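Local coordinates for protein CghA (Chaetomium globosum, PDB 6KBC) that is a fungal protein built of two calycin-like beta domains, with a pocket that holds the ligand WK1, at residues I7-G12 with V99-S104; G112-V117 with A133-A138; G250-A255 with S378-H383; L327-A332 with W339-R344. All coordinates share one frame; numbering follows the deposited sequence.

Interaction 1 of 4, residues I7-G12 with V99-S104; sequences ISLLQG and VSVVTS
V99, S8 and S100 bury the most surface in this pairing of two antiparallel strand segments. V99 reaches across with both methyls. V99 CG1 lies 3.7 Å from L9 CD1. V99 CG2 lies 4.2 Å from Q11 CB. The same L9 CD1 is also 3.7 Å from V101 CB, so this one methyl rests against two valines of the partner strand. L9 CG stands opposite its own backbone N (chi1 170°), and CD1 then leans over the facing strand. I7 continues the apolar row, with CG1 against V101 CG2. I7, L9, V101 and T103 thus form the more open face of the pair.

Across the pair, S8 and S100 meet their partners through the backbone. S8 forms a hydrogen-bonded pair with V102: S8 N gives to V102 O at 2.9 Å, nearly straight at 173°, and V102 N gives back to S8 O. S100 pairs likewise with L10, and S100 N lies 3.0 Å from L10 O. Between these pairs, the CA-H of V101 points at S8 O, with V101 CA 3.2 Å from that oxygen. The two serine hydroxyls lie on the buried face, beside L10 and V102. Both are satisfied there. S8 OG bonds to A38 O and R68, and S100 OG bonds to R68 NE, so one arginine ties together hydroxyls from both strands.

L10 and S100 also rest on F77 of strand 77-85. Strand 6-10 lies along one edge of strand 99-105, and strand 113-119 takes the other edge through backbone bonds such as V101 with V117.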
loop_
_atom_site.group_PDB
_atom_site.type_symbol
_atom_site.label_atom_id
_atom_site.label_comp_id
_atom_site.label_asym_id
_atom_site.label_seq_id
_atom_site.Cartn_x
_atom_site.Cartn_y
_atom_site.Cartn_z
ATOM N N ILE A 7 8.342 -23.315 -3.085
ATOM C CA ILE A 7 9.515 -22.453 -3.064
ATOM C C ILE A 7 9.598 -21.686 -4.377
ATOM O O ILE A 7 9.584 -22.281 -5.461
ATOM C CB ILE A 7 10.811 -23.250 -2.815
ATOM C CG1 ILE A 7 12.024 -22.320 -2.934
ATOM C CG2 ILE A 7 10.903 -24.461 -3.752
ATOM C CD1 ILE A 7 13.317 -22.900 -2.395
ATOM N N SER A 8 9.665 -20.362 -4.276
ATOM C CA SER A 8 10.002 -19.491 -5.394
ATOM C C SER A 8 11.324 -18.830 -5.045
ATOM O O SER A 8 11.370 -17.945 -4.183
ATOM C CB SER A 8 8.909 -18.453 -5.643
ATOM O OG SER A 8 9.353 -17.483 -6.574
ATOM N N LEU A 9 12.400 -19.257 -5.701
ATOM C CA LEU A 9 13.735 -18.757 -5.406
ATOM C C LEU A 9 14.310 -18.088 -6.644
ATOM O O LEU A 9 14.549 -18.746 -7.663
ATOM C CB LEU A 9 14.645 -19.883 -4.912
ATOM C CG LEU A 9 16.137 -19.582 -4.777
ATOM C CD1 LEU A 9 16.375 -18.488 -3.755
ATOM C CD2 LEU A 9 16.887 -20.848 -4.370
ATOM N N LEU A 10 14.528 -16.782 -6.544
ATOM C CA LEU A 10 15.056 -15.957 -7.617
ATOM C C LEU A 10 16.382 -15.381 -7.152
ATOM O O LEU A 10 16.437 -14.667 -6.147
ATOM C CB LEU A 10 14.070 -14.849 -8.003
ATOM C CG LEU A 10 12.747 -15.204 -8.686
ATOM C CD1 LEU A 10 11.847 -15.987 -7.795
ATOM C CD2 LEU A 10 12.040 -13.919 -9.082
ATOM N N GLN A 11 17.439 -15.698 -7.889
ATOM C CA GLN A 11 18.811 -15.435 -7.485
ATOM C C GLN A 11 19.677 -15.411 -8.730
ATOM O O GLN A 11 19.260 -15.846 -9.806
ATOM C CB GLN A 11 19.319 -16.509 -6.532
ATOM C CG GLN A 11 19.493 -17.826 -7.251
ATOM C CD GLN A 11 19.863 -18.954 -6.320
ATOM O OE1 GLN A 11 19.977 -18.772 -5.109
ATOM N NE2 GLN A 11 20.014 -20.147 -6.881
ATOM N N GLY A 12 20.898 -14.919 -8.567
ATOM C CA GLY A 12 21.780 -14.991 -9.709
ATOM C C GLY A 12 21.372 -14.008 -10.793
ATOM O O GLY A 12 20.742 -12.979 -10.537
ATOM N N VAL A 99 19.002 -11.852 -3.825
ATOM C CA VAL A 99 18.182 -13.041 -3.619
ATOM C C VAL A 99 16.824 -12.631 -3.073
ATOM O O VAL A 99 16.741 -11.887 -2.089
ATOM C CB VAL A 99 18.845 -14.052 -2.662
ATOM C CG1 VAL A 99 18.038 -15.334 -2.623
ATOM C CG2 VAL A 99 20.262 -14.351 -3.097
ATOM N N SER A 100 15.769 -13.149 -3.692
ATOM C CA SER A 100 14.414 -13.075 -3.165
ATOM C C SER A 100 13.823 -14.467 -3.181
ATOM O O SER A 100 13.644 -15.051 -4.253
ATOM C CB SER A 100 13.529 -12.132 -3.984
ATOM O OG SER A 100 12.204 -12.170 -3.473
ATOM N N VAL A 101 13.492 -14.988 -2.008
ATOM C CA VAL A 101 12.889 -16.306 -1.909
ATOM C C VAL A 101 11.614 -16.207 -1.091
ATOM O O VAL A 101 11.597 -15.590 -0.020
ATOM C CB VAL A 101 13.866 -17.342 -1.313
ATOM C CG1 VAL A 101 14.274 -16.972 0.098
ATOM C CG2 VAL A 101 13.230 -18.715 -1.328
ATOM N N VAL A 102 10.541 -16.797 -1.607
ATOM C CA VAL A 102 9.283 -16.903 -0.884
ATOM C C VAL A 102 8.907 -18.371 -0.807
ATOM O O VAL A 102 8.910 -19.073 -1.823
ATOM C CB VAL A 102 8.161 -16.092 -1.552
ATOM C CG1 VAL A 102 6.867 -16.242 -0.752
ATOM C CG2 VAL A 102 8.573 -14.635 -1.657
ATOM N N THR A 103 8.594 -18.829 0.396
ATOM C CA THR A 103 8.164 -20.192 0.624
ATOM C C THR A 103 6.784 -20.179 1.253
ATOM O O THR A 103 6.444 -19.272 2.015
ATOM C CB THR A 103 9.147 -20.935 1.531
ATOM O OG1 THR A 103 9.100 -20.358 2.842
ATOM C CG2 THR A 103 10.562 -20.821 0.990
ATOM N N SER A 104 5.984 -21.182 0.919
ATOM C CA SER A 104 4.688 -21.386 1.545
ATOM C C SER A 104 4.653 -22.810 2.080
ATOM O O SER A 104 4.838 -23.764 1.317
ATOM C CB SER A 104 3.549 -21.142 0.555
ATOM O OG SER A 104 2.298 -21.236 1.203
#

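Interaction 2 of 4, residues G112-V117 with A133-A138; sequences GHVAGV and ASFDVA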
loop_
_atom_site.group_PDB
_atom_site.type_symbol
_atom_site.label_atom_id
_atom_site.label_comp_id
_atom_site.label_asym_id
_atom_site.label_seq_id
_atom_site.Cartn_x
_atom_site.Cartn_y
_atom_site.Cartn_z
ATOM N N GLY A 112 -1.028 -21.277 3.194
ATOM C CA GLY A 112 0.075 -21.810 3.955
ATOM C C GLY A 112 0.824 -20.701 4.663
ATOM O O GLY A 112 0.657 -19.510 4.377
ATOM N N HIS A 113 1.651 -21.114 5.614
ATOM C CA HIS A 113 2.558 -20.196 6.284
ATOM C C HIS A 113 3.615 -19.726 5.291
ATOM O O HIS A 113 4.357 -20.544 4.737
ATOM C CB HIS A 113 3.193 -20.882 7.492
ATOM C CG HIS A 113 4.340 -20.127 8.082
ATOM N ND1 HIS A 113 5.636 -20.269 7.633
ATOM C CD2 HIS A 113 4.387 -19.216 9.083
ATOM C CE1 HIS A 113 6.432 -19.480 8.333
ATOM N NE2 HIS A 113 5.698 -18.832 9.221
ATOM N N VAL A 114 3.677 -18.413 5.055
ATOM C CA VAL A 114 4.534 -17.832 4.028
ATOM C C VAL A 114 5.707 -17.123 4.689
ATOM O O VAL A 114 5.539 -16.421 5.692
ATOM C CB VAL A 114 3.750 -16.852 3.129
ATOM C CG1 VAL A 114 4.695 -16.109 2.201
ATOM C CG2 VAL A 114 2.699 -17.586 2.338
ATOM N N ALA A 115 6.890 -17.288 4.112
ATOM C CA ALA A 115 8.083 -16.576 4.541
ATOM C C ALA A 115 8.793 -16.038 3.315
ATOM O O ALA A 115 9.024 -16.776 2.354
ATOM C CB ALA A 115 9.029 -17.484 5.337
ATOM N N GLY A 116 9.128 -14.761 3.344
ATOM C CA GLY A 116 9.848 -14.126 2.255
ATOM C C GLY A 116 11.173 -13.610 2.772
ATOM O O GLY A 116 11.251 -13.109 3.895
ATOM N N VAL A 117 12.218 -13.768 1.963
ATOM C CA VAL A 117 13.543 -13.294 2.340
ATOM C C VAL A 117 14.212 -12.635 1.144
ATOM O O VAL A 117 14.541 -13.288 0.148
ATOM C CB VAL A 117 14.426 -14.426 2.908
ATOM C CG1 VAL A 117 15.693 -13.839 3.507
ATOM C CG2 VAL A 117 13.679 -15.244 3.960
ATOM N N ALA A 133 16.271 -8.809 4.769
ATOM C CA ALA A 133 14.956 -8.263 5.068
ATOM C C ALA A 133 13.958 -9.374 4.813
ATOM O O ALA A 133 13.972 -9.989 3.745
ATOM C CB ALA A 133 14.638 -7.030 4.212
ATOM N N SER A 134 13.117 -9.660 5.792
ATOM C CA SER A 134 12.294 -10.847 5.687
ATOM C C SER A 134 10.906 -10.555 6.223
ATOM O O SER A 134 10.728 -9.719 7.112
ATOM C CB SER A 134 12.923 -12.024 6.454
ATOM O OG SER A 134 12.742 -11.854 7.847
ATOM N N PHE A 135 9.920 -11.253 5.674
ATOM C CA PHE A 135 8.579 -11.214 6.228
ATOM C C PHE A 135 8.067 -12.627 6.433
ATOM O O PHE A 135 8.494 -13.576 5.775
ATOM C CB PHE A 135 7.606 -10.393 5.354
ATOM C CG PHE A 135 7.442 -10.896 3.940
ATOM C CD1 PHE A 135 6.542 -11.906 3.637
ATOM C CD2 PHE A 135 8.140 -10.303 2.900
ATOM C CE1 PHE A 135 6.376 -12.345 2.324
ATOM C CE2 PHE A 135 7.970 -10.729 1.589
ATOM C CZ PHE A 135 7.091 -11.760 1.305
ATOM N N ASP A 136 7.131 -12.746 7.366
ATOM C CA ASP A 136 6.544 -14.017 7.735
ATOM C C ASP A 136 5.068 -13.784 7.997
ATOM O O ASP A 136 4.710 -12.885 8.762
ATOM C CB ASP A 136 7.241 -14.574 8.986
ATOM C CG ASP A 136 7.128 -16.069 9.101
ATOM O OD1 ASP A 136 7.872 -16.779 8.379
ATOM O OD2 ASP A 136 6.323 -16.528 9.944
ATOM N N VAL A 137 4.206 -14.570 7.368
ATOM C CA VAL A 137 2.769 -14.419 7.543
ATOM C C VAL A 137 2.170 -15.764 7.914
ATOM O O VAL A 137 2.419 -16.763 7.231
ATOM C CB VAL A 137 2.088 -13.865 6.282
ATOM C CG1 VAL A 137 0.631 -13.657 6.553
ATOM C CG2 VAL A 137 2.750 -12.553 5.845
ATOM N N ALA A 138 1.367 -15.778 8.978
ATOM C CA ALA A 138 0.674 -16.987 9.399
ATOM C C ALA A 138 -0.218 -17.510 8.279
ATOM O O ALA A 138 -0.711 -16.749 7.439
ATOM C CB ALA A 138 -0.163 -16.714 10.645
HETATM O O HOH W 1 0.042 -16.960 4.822
#
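G116 CA packs over the face of the F135 ring, and this is the tight part of the contact. G116 CA sits 3.8 Å from the F135 ring centroid and 13° off the normal, a CH-pi contact. F135 CG lies between its own backbone N and carbonyl carbon. That torsion folds the ring over the facing strand, where G116 has no side chain to oppose it. V114 CG1 meets the ring at its edge, 4.1 Å from F135 CE1. Beyond the pair, W49 of strand 46-54 stacks on the F135 ring and F66 of strand 60-69 meets it edge-to-face.

The backbones are closely bonded in the same region. G116 and F135 exchange two hydrogen bonds, with G116 N 2.8 Å from F135 O. V114 and V137 exchange two more, with V137 N 2.8 Å from V114 O.

The other face, with A115, D136, V117 and S134, is more accessible. Here H113 reaches over to D136. H113 NE2 gives a hydrogen bond to D136 OD2, modelled at 2.5 Å. That length is very short and so doubtful. The bond is bent (137°), and ring and carboxylate planes stand 56° apart. ND1 of the same ring has a weak bond to D105. Where the strands part, water 1 lies 2.7 Å from both G112 O and A138 O.

This is a regular antiparallel ladder in the N-terminal calycin-like domain. Strand 113-119 runs between strands 99-105 and 132-137, with the F135 ring packed on one face, and a mixed face of A115, V117, S134 and D136 on the other.

Interaction 3 of 4, residues G250-A255 with S378-H383; sequences GPYVMA and SEESVH
E380 OE2 accepts from two donors. Y252 OH gives E380 OE2 a hydrogen bond modelled at 2.5 Å, a very short value whose exact length is doubtful. The backbone N of L375 is the second donor. E380 extends fully to get there, with CG opposite its own backbone N (chi1 -177°). Y252 comes from the opposite direction, and E380 CD lies in the plane of the tyrosine ring, at its edge. The carboxylate is turned 69° from that plane.

V382 supplies the apolar part. V382 CG2 sits at the edge of the Y252 ring, 3.9 Å from Y252 CD2. V382 CG1 touches P251 CD at 3.8 Å. P251 also lies against the tyrosine, with P251 CG 3.9 Å above the Y252 ring plane and offset toward the rim. At the outer end a water links the backbones: water 2 accepts from G250 N at 3.1 Å and gives to H383 O at 2.7 Å. S378 shapes the approach to E380 as an ST turn, in which E380 N gives to S378 OG at 3.0 Å.

R277, on strand 269-277 outside both segments, completes the polar cluster. R277 NH2 makes a salt bridge to E380 OE1, and R277 NE is hydrogen-bonded to Y252 OH. Tyrosine, glutamate and arginine therefore form a closed network. The arginine and the other donors would be expected to stabilise E380 as a carboxylate, and they fix the tyrosine hydroxyl in place.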
loop_
_atom_site.group_PDB
_atom_site.type_symbol
_atom_site.label_atom_id
_atom_site.label_comp_id
_atom_site.label_asym_id
_atom_site.label_seq_id
_atom_site.Cartn_x
_atom_site.Cartn_y
_atom_site.Cartn_z
ATOM N N GLY A 250 -11.665 7.530 14.638
ATOM C CA GLY A 250 -12.749 7.017 15.441
ATOM C C GLY A 250 -13.000 5.558 15.128
ATOM O O GLY A 250 -12.075 4.748 15.077
ATOM N N PRO A 251 -14.260 5.194 14.875
ATOM C CA PRO A 251 -14.567 3.798 14.534
ATOM C C PRO A 251 -14.188 3.418 13.110
ATOM O O PRO A 251 -14.321 2.241 12.752
ATOM C CB PRO A 251 -16.086 3.731 14.713
ATOM C CG PRO A 251 -16.533 5.105 14.320
ATOM C CD PRO A 251 -15.456 6.051 14.807
ATOM N N TYR A 252 -13.726 4.359 12.293
ATOM C CA TYR A 252 -13.549 4.128 10.862
ATOM C C TYR A 252 -12.121 3.729 10.552
ATOM O O TYR A 252 -11.167 4.363 11.027
ATOM C CB TYR A 252 -13.920 5.377 10.061
ATOM C CG TYR A 252 -15.363 5.727 10.170
ATOM C CD1 TYR A 252 -16.336 4.912 9.613
ATOM C CD2 TYR A 252 -15.767 6.840 10.885
ATOM C CE1 TYR A 252 -17.677 5.235 9.728
ATOM C CE2 TYR A 252 -17.086 7.162 11.014
ATOM C CZ TYR A 252 -18.040 6.359 10.432
ATOM O OH TYR A 252 -19.367 6.698 10.558
ATOM N N VAL A 253 -11.979 2.701 9.722
ATOM C CA VAL A 253 -10.699 2.337 9.135
ATOM C C VAL A 253 -10.892 2.317 7.627
ATOM O O VAL A 253 -11.843 1.708 7.129
ATOM C CB VAL A 253 -10.202 0.982 9.654
ATOM C CG1 VAL A 253 -9.022 0.497 8.833
ATOM C CG2 VAL A 253 -9.812 1.109 11.130
ATOM N N MET A 254 -10.007 2.993 6.909
ATOM C CA MET A 254 -10.139 3.097 5.462
ATOM C C MET A 254 -8.812 2.799 4.797
ATOM O O MET A 254 -7.745 3.177 5.299
ATOM C CB MET A 254 -10.658 4.476 5.013
ATOM C CG MET A 254 -9.702 5.638 5.157
ATOM S SD MET A 254 -10.521 7.199 5.611
ATOM C CE MET A 254 -11.393 6.815 7.143
ATOM N N ALA A 255 -8.881 2.086 3.674
ATOM C CA ALA A 255 -7.688 1.723 2.934
ATOM C C ALA A 255 -8.023 1.807 1.458
ATOM O O ALA A 255 -9.117 1.424 1.044
ATOM C CB ALA A 255 -7.184 0.325 3.314
ATOM N N SER A 378 -25.035 13.494 9.184
ATOM C CA SER A 378 -25.081 13.271 10.614
ATOM C C SER A 378 -24.219 14.311 11.306
ATOM O O SER A 378 -23.505 15.089 10.671
ATOM C CB SER A 378 -24.600 11.861 10.970
ATOM O OG SER A 378 -23.185 11.815 10.993
ATOM N N GLU A 379 -24.293 14.305 12.632
ATOM C CA GLU A 379 -23.474 15.181 13.454
ATOM C C GLU A 379 -22.071 14.632 13.660
ATOM O O GLU A 379 -21.244 15.291 14.302
ATOM C CB GLU A 379 -24.161 15.401 14.808
ATOM C CG GLU A 379 -25.374 16.323 14.723
ATOM C CD GLU A 379 -25.093 17.577 13.913
ATOM O OE1 GLU A 379 -24.372 18.464 14.424
ATOM O OE2 GLU A 379 -25.575 17.672 12.761
ATOM N N GLU A 380 -21.785 13.453 13.118
ATOM C CA GLU A 380 -20.518 12.792 13.374
ATOM C C GLU A 380 -19.355 13.620 12.838
ATOM O O GLU A 380 -19.391 14.125 11.710
ATOM C CB GLU A 380 -20.517 11.415 12.730
ATOM C CG GLU A 380 -19.265 10.646 13.002
ATOM C CD GLU A 380 -19.394 9.221 12.558
ATOM O OE1 GLU A 380 -19.044 8.320 13.357
ATOM O OE2 GLU A 380 -19.802 9.010 11.390
ATOM N N SER A 381 -18.323 13.762 13.660
ATOM C CA SER A 381 -17.110 14.466 13.263
ATOM C C SER A 381 -15.950 13.757 13.963
ATOM O O SER A 381 -15.584 14.116 15.084
ATOM C CB SER A 381 -17.183 15.938 13.639
ATOM O OG SER A 381 -16.001 16.609 13.268
ATOM N N VAL A 382 -15.394 12.741 13.301
ATOM C CA VAL A 382 -14.345 11.930 13.919
ATOM C C VAL A 382 -12.988 12.539 13.594
ATOM O O VAL A 382 -12.868 13.407 12.722
ATOM C CB VAL A 382 -14.419 10.454 13.472
ATOM C CG1 VAL A 382 -15.667 9.810 14.033
ATOM C CG2 VAL A 382 -14.384 10.339 11.968
ATOM N N HIS A 383 -11.958 12.104 14.307
ATOM C CA HIS A 383 -10.617 12.636 14.132
ATOM C C HIS A 383 -9.619 11.497 14.190
ATOM O O HIS A 383 -9.721 10.615 15.045
ATOM C CB HIS A 383 -10.271 13.707 15.191
ATOM C CG HIS A 383 -8.937 14.354 14.966
ATOM N ND1 HIS A 383 -7.754 13.784 15.395
ATOM C CD2 HIS A 383 -8.588 15.471 14.281
ATOM C CE1 HIS A 383 -6.740 14.546 15.025
ATOM N NE2 HIS A 383 -7.217 15.579 14.351
HETATM O O HOH W 2 -8.850 8.188 15.885
#

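Interaction 4 of 4, residues L327-A332 with W339-R344; sequences LEFRSA and WSFDLR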
loop_
_atom_site.group_PDB
_atom_site.type_symbol
_atom_site.label_atom_id
_atom_site.label_comp_id
_atom_site.label_asym_id
_atom_site.label_seq_id
_atom_site.Cartn_x
_atom_site.Cartn_y
_atom_site.Cartn_z
ATOM N N LEU A 327 -11.958 11.670 0.656
ATOM C CA LEU A 327 -12.449 10.329 0.365
ATOM C C LEU A 327 -13.924 10.284 0.706
ATOM O O LEU A 327 -14.301 10.459 1.872
ATOM C CB LEU A 327 -11.734 9.251 1.190
ATOM C CG LEU A 327 -10.239 9.075 0.999
ATOM C CD1 LEU A 327 -9.783 7.880 1.859
ATOM C CD2 LEU A 327 -9.932 8.871 -0.469
ATOM N N GLU A 328 -14.753 10.017 -0.289
ATOM C CA GLU A 328 -16.183 9.868 -0.072
ATOM C C GLU A 328 -16.543 8.425 -0.384
ATOM O O GLU A 328 -16.480 8.008 -1.542
ATOM C CB GLU A 328 -16.971 10.832 -0.942
ATOM C CG GLU A 328 -18.472 10.673 -0.863
ATOM C CD GLU A 328 -19.105 11.315 -2.070
ATOM O OE1 GLU A 328 -19.602 12.442 -1.935
ATOM O OE2 GLU A 328 -19.061 10.702 -3.162
ATOM N N PHE A 329 -16.906 7.662 0.641
ATOM C CA PHE A 329 -17.329 6.282 0.440
ATOM C C PHE A 329 -18.839 6.231 0.327
ATOM O O PHE A 329 -19.543 6.951 1.034
ATOM C CB PHE A 329 -16.878 5.388 1.606
ATOM C CG PHE A 329 -15.426 5.065 1.588
ATOM C CD1 PHE A 329 -14.968 3.945 0.921
ATOM C CD2 PHE A 329 -14.511 5.878 2.244
ATOM C CE1 PHE A 329 -13.613 3.629 0.925
ATOM C CE2 PHE A 329 -13.164 5.577 2.248
ATOM C CZ PHE A 329 -12.715 4.440 1.585
ATOM N N ARG A 330 -19.337 5.376 -0.552
ATOM C CA ARG A 330 -20.769 5.156 -0.669
ATOM C C ARG A 330 -21.074 3.686 -0.441
ATOM O O ARG A 330 -20.313 2.808 -0.861
ATOM C CB ARG A 330 -21.293 5.562 -2.041
ATOM C CG ARG A 330 -20.945 6.974 -2.398
ATOM C CD ARG A 330 -21.792 7.472 -3.553
ATOM N NE ARG A 330 -21.251 8.734 -4.018
ATOM C CZ ARG A 330 -21.652 9.367 -5.111
ATOM N NH1 ARG A 330 -22.644 8.859 -5.853
ATOM N NH2 ARG A 330 -21.052 10.514 -5.455
ATOM N N SER A 331 -22.195 3.430 0.207
ATOM C CA SER A 331 -22.713 2.082 0.370
ATOM C C SER A 331 -23.962 1.910 -0.487
ATOM O O SER A 331 -24.879 2.735 -0.420
ATOM C CB SER A 331 -23.059 1.809 1.833
ATOM O OG SER A 331 -23.898 0.668 1.907
ATOM N N ALA A 332 -23.997 0.840 -1.287
ATOM C CA ALA A 332 -25.222 0.431 -1.970
ATOM C C ALA A 332 -26.121 -0.423 -1.075
ATOM O O ALA A 332 -27.082 -1.035 -1.568
ATOM C CB ALA A 332 -24.893 -0.335 -3.252
ATOM N N TRP A 339 -20.026 8.234 3.632
ATOM C CA TRP A 339 -19.071 8.784 4.572
ATOM C C TRP A 339 -18.088 9.645 3.794
ATOM O O TRP A 339 -17.680 9.282 2.687
ATOM C CB TRP A 339 -18.340 7.684 5.316
ATOM C CG TRP A 339 -19.251 6.712 6.006
ATOM C CD1 TRP A 339 -19.618 6.720 7.329
ATOM C CD2 TRP A 339 -19.901 5.582 5.417
ATOM N NE1 TRP A 339 -20.463 5.660 7.593
ATOM C CE2 TRP A 339 -20.638 4.937 6.442
ATOM C CE3 TRP A 339 -19.922 5.039 4.126
ATOM C CZ2 TRP A 339 -21.398 3.790 6.207
ATOM C CZ3 TRP A 339 -20.661 3.880 3.906
ATOM C CH2 TRP A 339 -21.397 3.280 4.938
ATOM N N SER A 340 -17.727 10.786 4.364
ATOM C CA SER A 340 -16.768 11.685 3.734
ATOM C C SER A 340 -15.674 11.997 4.732
ATOM O O SER A 340 -15.961 12.324 5.891
ATOM C CB SER A 340 -17.433 12.984 3.265
ATOM O OG SER A 340 -16.553 13.660 2.394
ATOM N N PHE A 341 -14.427 11.873 4.295
ATOM C CA PHE A 341 -13.287 12.172 5.139
ATOM C C PHE A 341 -12.348 13.089 4.391
ATOM O O PHE A 341 -12.111 12.915 3.191
ATOM C CB PHE A 341 -12.525 10.903 5.568
ATOM C CG PHE A 341 -13.394 9.895 6.244
ATOM C CD1 PHE A 341 -13.615 9.964 7.616
ATOM C CD2 PHE A 341 -14.018 8.900 5.511
ATOM C CE1 PHE A 341 -14.426 9.017 8.256
ATOM C CE2 PHE A 341 -14.831 7.965 6.145
ATOM C CZ PHE A 341 -15.038 8.041 7.512
ATOM N N ASP A 342 -11.805 14.053 5.111
ATOM C CA ASP A 342 -10.736 14.881 4.584
ATOM C C ASP A 342 -9.437 14.390 5.180
ATOM O O ASP A 342 -9.323 14.239 6.406
ATOM C CB ASP A 342 -10.974 16.357 4.900
ATOM C CG ASP A 342 -12.004 16.976 3.964
ATOM O OD1 ASP A 342 -12.538 16.243 3.091
ATOM O OD2 ASP A 342 -12.252 18.185 4.074
ATOM N N LEU A 343 -8.483 14.098 4.317
ATOM C CA LEU A 343 -7.171 13.619 4.725
ATOM C C LEU A 343 -6.198 14.726 4.361
ATOM O O LEU A 343 -5.855 14.892 3.187
ATOM C CB LEU A 343 -6.819 12.316 4.026
ATOM C CG LEU A 343 -7.442 11.044 4.622
ATOM C CD1 LEU A 343 -8.941 11.062 4.535
ATOM C CD2 LEU A 343 -6.902 9.891 3.839
ATOM N N ARG A 344 -5.772 15.503 5.347
ATOM C CA ARG A 344 -4.981 16.690 5.057
ATOM C C ARG A 344 -3.530 16.434 5.405
ATOM O O ARG A 344 -3.227 15.864 6.458
ATOM C CB ARG A 344 -5.535 17.922 5.782
ATOM C CG ARG A 344 -6.925 18.240 5.259
ATOM C CD ARG A 344 -7.579 19.420 5.960
ATOM N NE ARG A 344 -8.876 19.692 5.353
ATOM C CZ ARG A 344 -9.048 20.461 4.282
ATOM N NH1 ARG A 344 -7.998 21.039 3.695
ATOM N NH2 ARG A 344 -10.270 20.647 3.794
HETATM O O HOH W 3 -18.228 14.407 0.348
#
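W339 lays the six-membered end of its indole in the corner formed by F329 and S331. W339 CE3 is 4.0 Å from F329 CB. W339 CZ3 is 3.8 Å from S331 CB, which meets the indole at its edge. W339 CG stands beside its backbone N (chi1 -55°), which carries the ring over to the facing strand. F329 in turn puts CD2 at the edge of the F341 ring, with F329 CD2 4.4 Å from F341 CE2. At the other end, L327 CD1 crosses to L343 CD2 at 4.0 Å. M254 packs beneath L327, F329 and F341, and L275 lies under all three aromatics.

The two strands form a beta hairpin, 324-330 with 338-346, in the C-terminal calycin-like domain. L327 with F341 and F329 with W339 are its hydrogen-bonded pairs, and F329 N lies 2.7 Å from W339 O.

E328 and S340 project from the other face. Water 3 lies 2.7 Å from S340 OG and has a weak bond to E328 OE1. R330 holds E328 OE2 side-on with NE and NH2, with R330 NH2 3.0 Å from E328 OE2. R330 NH1 bonds to A297 O and forms a salt bridge with D295. R304 adds a salt bridge to E328 OE2, and K338 pairs with OE1.

The contacts fall into two groups, one in each calycin-like domain. Interactions 1 and 2 come first along the chain, with centres about 11 Å apart. They share a sheet, since strands 99-105 and 113-119 are neighbours in it; probable backbone hydrogen bonds, such as T103 N to A115 O, join them. Interactions 3 and 4 lie in the C-terminal domain, with centres about 9 Å apart. Interaction 4 is nested inside the loop closed by interaction 3. Y252 packs on W339 and F341. Interactions 1 and 3 are about 41 Å apart between centres, on opposite sides of the chain's centre. Each pair thus belongs to the packing of its own domain.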